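PDB 4YOK: putative flagellar protein FliS from Parabacteroides merdae ATCC 43184, which is of unknown function but joins a transthyretin-related N-terminal region of prealbumin-like fold to an E-set-related C-terminal region, both of the DUF3823 family. Local coordinates for residues Leu23-Thr28 against Asn74-Asn79; Asp45-Phe50 against Ala59-Gly64. All blocks are in the same frame, centred on the assembly; numbering follows the deposited sequence.

How the interactions relate
Interactions 1 and 2 both fall in the transthyretin-related N-terminal part of the chain, and interaction 2 is nested inside the loop that interaction 1 closes. Their centres lie 19 Å apart and their nearest atoms about 7 Å apart, so the two do not touch. They illustrate two ways of holding a beta-sandwich together: interaction 1 packs two inter-strand loops on the side facing the C-terminal region, whereas interaction 2 packs strand on strand between sheets. Strand 33-37, which follows the loop of 23-28, pairs with strand 47-50 of interaction 2. No active site is known; a bound magnesium ion lies about 10 Å from the side chain of Trp77.

Interaction 1 of 2, residues Leu23-Thr28 against Asn74-Asn79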
# COMPACT_ATOMS: atom_id res chain seq x y z
N LEU A 23 -4.22 -1.25 -5.09
CA LEU A 23 -2.80 -1.26 -4.75
C LEU A 23 -2.62 -1.83 -3.37
O LEU A 23 -3.48 -1.62 -2.51
CB LEU A 23 -2.23 0.17 -4.80
CG LEU A 23 -2.30 0.90 -6.14
CD1 LEU A 23 -1.53 2.19 -6.05
CD2 LEU A 23 -1.80 0.01 -7.29
N ASN A 24 -1.49 -2.51 -3.16
CA ASN A 24 -1.09 -3.10 -1.88
C ASN A 24 -0.13 -2.10 -1.19
O ASN A 24 0.91 -1.78 -1.75
CB ASN A 24 -0.44 -4.45 -2.15
CG ASN A 24 -1.35 -5.38 -2.92
OD1 ASN A 24 -1.25 -5.57 -4.14
ND2 ASN A 24 -2.32 -5.89 -2.25
N LEU A 25 -0.54 -1.56 -0.05
CA LEU A 25 0.19 -0.49 0.63
C LEU A 25 0.45 -0.76 2.11
O LEU A 25 -0.06 -1.72 2.66
CB LEU A 25 -0.67 0.80 0.52
CG LEU A 25 -1.06 1.24 -0.93
CD1 LEU A 25 -2.14 2.28 -0.90
CD2 LEU A 25 0.15 1.78 -1.67
N ARG A 26 1.17 0.16 2.76
CA ARG A 26 1.33 0.09 4.21
C ARG A 26 0.03 0.65 4.77
O ARG A 26 -0.30 1.83 4.53
CB ARG A 26 2.55 0.88 4.69
CG ARG A 26 2.56 0.96 6.22
CD ARG A 26 3.86 1.47 6.82
NE ARG A 26 3.68 1.60 8.28
CZ ARG A 26 4.14 2.59 9.03
NH1 ARG A 26 4.88 3.55 8.50
NH2 ARG A 26 3.86 2.62 10.33
N GLY A 27 -0.71 -0.21 5.45
CA GLY A 27 -2.02 0.16 5.98
C GLY A 27 -2.04 0.46 7.46
O GLY A 27 -3.10 0.40 8.07
N THR A 28 -0.87 0.76 8.05
CA THR A 28 -0.74 1.06 9.49
C THR A 28 -0.08 2.41 9.72
O THR A 28 0.60 2.92 8.83
CB THR A 28 0.13 -0.02 10.16
OG1 THR A 28 1.42 -0.04 9.53
CG2 THR A 28 -0.52 -1.43 10.15
N ASN A 74 2.80 12.05 -0.77
CA ASN A 74 2.54 10.86 0.05
C ASN A 74 2.02 9.68 -0.79
O ASN A 74 0.91 9.74 -1.34
CB ASN A 74 1.53 11.22 1.17
CG ASN A 74 1.14 10.09 2.12
OD1 ASN A 74 -0.02 9.95 2.49
ND2 ASN A 74 2.09 9.26 2.54
N GLY A 75 2.80 8.61 -0.83
CA GLY A 75 2.43 7.38 -1.52
C GLY A 75 3.43 6.93 -2.56
O GLY A 75 4.19 7.75 -3.10
N PRO A 76 3.42 5.63 -2.92
CA PRO A 76 4.39 5.12 -3.93
C PRO A 76 3.94 5.42 -5.37
O PRO A 76 3.87 4.52 -6.23
CB PRO A 76 4.39 3.61 -3.64
CG PRO A 76 2.97 3.33 -3.21
CD PRO A 76 2.60 4.53 -2.36
N TRP A 77 3.59 6.69 -5.63
CA TRP A 77 3.08 7.12 -6.93
C TRP A 77 3.50 8.55 -7.23
O TRP A 77 3.91 9.28 -6.32
CB TRP A 77 1.54 6.96 -7.00
CG TRP A 77 0.78 7.57 -5.84
CD1 TRP A 77 0.65 8.90 -5.53
CD2 TRP A 77 0.09 6.84 -4.81
NE1 TRP A 77 -0.09 9.03 -4.36
CE2 TRP A 77 -0.50 7.79 -3.95
CE3 TRP A 77 -0.14 5.48 -4.58
CZ2 TRP A 77 -1.29 7.42 -2.85
CZ3 TRP A 77 -0.93 5.10 -3.50
CH2 TRP A 77 -1.50 6.07 -2.66
N VAL A 78 3.42 8.93 -8.53
CA VAL A 78 3.78 10.28 -9.01
C VAL A 78 2.98 11.30 -8.20
O VAL A 78 1.79 11.12 -7.96
CB VAL A 78 3.53 10.47 -10.54
CG1 VAL A 78 4.02 11.83 -11.03
CG2 VAL A 78 4.15 9.36 -11.37
N ASN A 79 3.63 12.39 -7.81
CA ASN A 79 3.00 13.48 -7.07
C ASN A 79 2.24 14.39 -8.05
O ASN A 79 2.61 15.55 -8.26
CB ASN A 79 4.07 14.26 -6.27
CG ASN A 79 3.48 15.17 -5.24
OD1 ASN A 79 2.38 14.93 -4.72
ND2 ASN A 79 4.20 16.24 -4.91
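Leu23 and Leu25 reach across to Pro76 and Trp77, joining two loops of the prealbumin-like N-terminal region. The loop of 74-79 is bent by an inverse gamma turn centred on Pro76, in which Trp77 N makes a weak 2.8 Å bond to Gly75 O.

The contact between the loops is apolar. Leu25 CD2 sits at the junction, 3.6 Å from Pro76 CG and 3.9 Å from Trp77 CZ3, with CD1 following onto the same Trp77 carbon; the leucine crosses the indole at about a right angle. Leu23 CD1 approaches the same benzo part, 3.9 Å from CE3 of Trp77. All four residues are buried, and Ile196 of strand 196-202 touches Leu23 and Pro76, bringing the C-terminal region to the cluster.

Within 23-28, Arg26 NE donates to Thr28 OG1 at 3.1 Å, close to the guanidinium plane. Other polar groups find partners outside: Leu25 O accepts from Arg184 NH2, and the Asn74 amide binds Ala31 O, Gln33 N and Asp193.

With CG of Trp77 lodged between the backbone N and the carbonyl carbon (chi1 50°), the indole folds back under the turn, and Gly75 CA sits 3.8 Å above the plane of the Trp77 ring, over its centre.

Interaction 2 of 2, residues Asp45-Phe50 against Ala59-Gly64; sequences DPISVF and ALLFDG
Ile47 and Val49 meet Leu61 and Ala59 through methyl groups alone; neither ring face nor ring edge takes part. The flat groups of these strands pack elsewhere: the side chain of Phe50 touches Gln33 and Glu30, and that of Phe62 touches Glu9 and Ala7. In this way the strands alternate, one set of side chains turned into the contact and the next set turned to other neighbours.

The pairing is a worked example of sheet-on-sheet packing in a beta-sandwich, here of prealbumin-like fold. Strand 47-50 is an outermost strand of the antiparallel sheet that also holds 33-37, 64-70 and 83-88, while strand 56-62 pairs with 9-18 in the other sheet. The two facing strands run in roughly opposite directions. They are closer at one end, with Val49 CA 7.2 Å from Ala59 CA, than at the other, where Ile47 CA stands 9.5 Å from Leu61 CA.

The side chains match this difference in spacing. Where the backbones stand farther apart, Ile47 and Leu61 point antiparallel and lie side by side at their ends, and Ile47 CD1 rests 4.0 Å from Leu61 CD2. Ile47 has CG1 anti to its carbonyl carbon (chi1 -66°), and a nearly extended second torsion carries CD1 over to the leucine. Where the backbones are closer, the Ala59 methyl makes the contact, CB lying 4.1 Å from Val49 CG1.

Each strand keeps its backbone bonds for its own sheet: Ile47 and Val49 pair with Leu36 and Leu34, Ala59 and Leu61 with Leu12 and Ser10. Each pair sets a buried residue (Leu61, Val49) against a more open one (Ile47, Ala59), so the contact lies at the margin of the core. With methyl groups on both sides, what holds the sheets here is dispersion and the hydrophobic effect, which fix no precise bonding direction.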
# COMPACT_ATOMS: atom_id res chain seq x y z
N ASP A 45 -12.48 22.41 6.19
CA ASP A 45 -11.13 21.89 6.09
C ASP A 45 -11.16 20.53 5.41
O ASP A 45 -12.17 19.84 5.58
CB ASP A 45 -10.56 21.70 7.51
CG ASP A 45 -10.53 22.93 8.37
OD1 ASP A 45 -10.31 24.03 7.83
OD2 ASP A 45 -10.62 22.78 9.61
N PRO A 46 -10.11 20.07 4.69
CA PRO A 46 -10.17 18.70 4.14
C PRO A 46 -10.26 17.64 5.24
O PRO A 46 -9.69 17.81 6.33
CB PRO A 46 -8.84 18.57 3.37
CG PRO A 46 -7.92 19.55 4.01
CD PRO A 46 -8.81 20.71 4.40
N ILE A 47 -10.98 16.54 4.96
CA ILE A 47 -11.10 15.41 5.88
C ILE A 47 -10.02 14.39 5.49
O ILE A 47 -9.94 14.04 4.32
CB ILE A 47 -12.54 14.81 5.86
CG1 ILE A 47 -13.57 15.84 6.42
CG2 ILE A 47 -12.59 13.48 6.67
CD1 ILE A 47 -15.03 15.68 5.90
N SER A 48 -9.20 13.92 6.45
CA SER A 48 -8.17 12.91 6.16
C SER A 48 -8.78 11.52 6.18
O SER A 48 -9.60 11.22 7.05
CB SER A 48 -7.02 12.97 7.15
OG SER A 48 -6.30 14.19 7.09
N VAL A 49 -8.41 10.68 5.22
CA VAL A 49 -8.86 9.27 5.24
C VAL A 49 -7.60 8.42 5.13
O VAL A 49 -6.69 8.75 4.38
CB VAL A 49 -9.98 8.83 4.26
CG1 VAL A 49 -11.28 9.59 4.52
CG2 VAL A 49 -9.55 8.94 2.81
N PHE A 50 -7.53 7.37 5.93
CA PHE A 50 -6.34 6.54 5.99
C PHE A 50 -6.59 5.29 5.14
O PHE A 50 -7.65 4.68 5.22
CB PHE A 50 -5.98 6.27 7.47
CG PHE A 50 -6.00 7.56 8.28
CD1 PHE A 50 -7.19 8.03 8.84
CD2 PHE A 50 -4.86 8.34 8.40
CE1 PHE A 50 -7.23 9.27 9.49
CE2 PHE A 50 -4.90 9.56 9.09
CZ PHE A 50 -6.08 10.01 9.64
N ALA A 59 -15.37 5.77 5.17
CA ALA A 59 -15.65 6.93 6.01
C ALA A 59 -17.14 7.13 6.15
O ALA A 59 -17.86 6.99 5.16
CB ALA A 59 -15.01 8.18 5.41
N LEU A 60 -17.59 7.42 7.38
CA LEU A 60 -18.98 7.79 7.63
C LEU A 60 -19.00 9.31 7.53
O LEU A 60 -18.34 9.98 8.32
CB LEU A 60 -19.49 7.27 9.00
CG LEU A 60 -20.90 7.69 9.41
CD1 LEU A 60 -21.96 7.12 8.46
CD2 LEU A 60 -21.20 7.30 10.84
N LEU A 61 -19.65 9.84 6.50
CA LEU A 61 -19.67 11.28 6.25
C LEU A 61 -21.07 11.82 6.03
O LEU A 61 -22.00 11.07 5.70
CB LEU A 61 -18.85 11.61 4.99
CG LEU A 61 -17.44 11.07 4.85
CD1 LEU A 61 -17.08 10.94 3.39
CD2 LEU A 61 -16.44 11.94 5.61
N PHE A 62 -21.22 13.15 6.16
CA PHE A 62 -22.46 13.83 5.85
C PHE A 62 -22.65 13.79 4.36
O PHE A 62 -21.68 13.96 3.62
CB PHE A 62 -22.44 15.29 6.34
CG PHE A 62 -22.43 15.44 7.83
CD1 PHE A 62 -23.55 15.11 8.59
CD2 PHE A 62 -21.30 15.93 8.49
CE1 PHE A 62 -23.53 15.24 9.98
CE2 PHE A 62 -21.30 16.06 9.88
CZ PHE A 62 -22.41 15.72 10.61
N ASP A 63 -23.89 13.53 3.91
CA ASP A 63 -24.22 13.48 2.49
C ASP A 63 -23.87 14.81 1.83
O ASP A 63 -24.02 15.87 2.45
CB ASP A 63 -25.72 13.15 2.28
CG ASP A 63 -26.12 11.70 2.56
OD1 ASP A 63 -25.34 10.98 3.25
OD2 ASP A 63 -27.25 11.30 2.15
N GLY A 64 -23.34 14.74 0.62
CA GLY A 64 -22.95 15.91 -0.14
C GLY A 64 -21.93 15.59 -1.20
O GLY A 64 -21.60 14.42 -1.43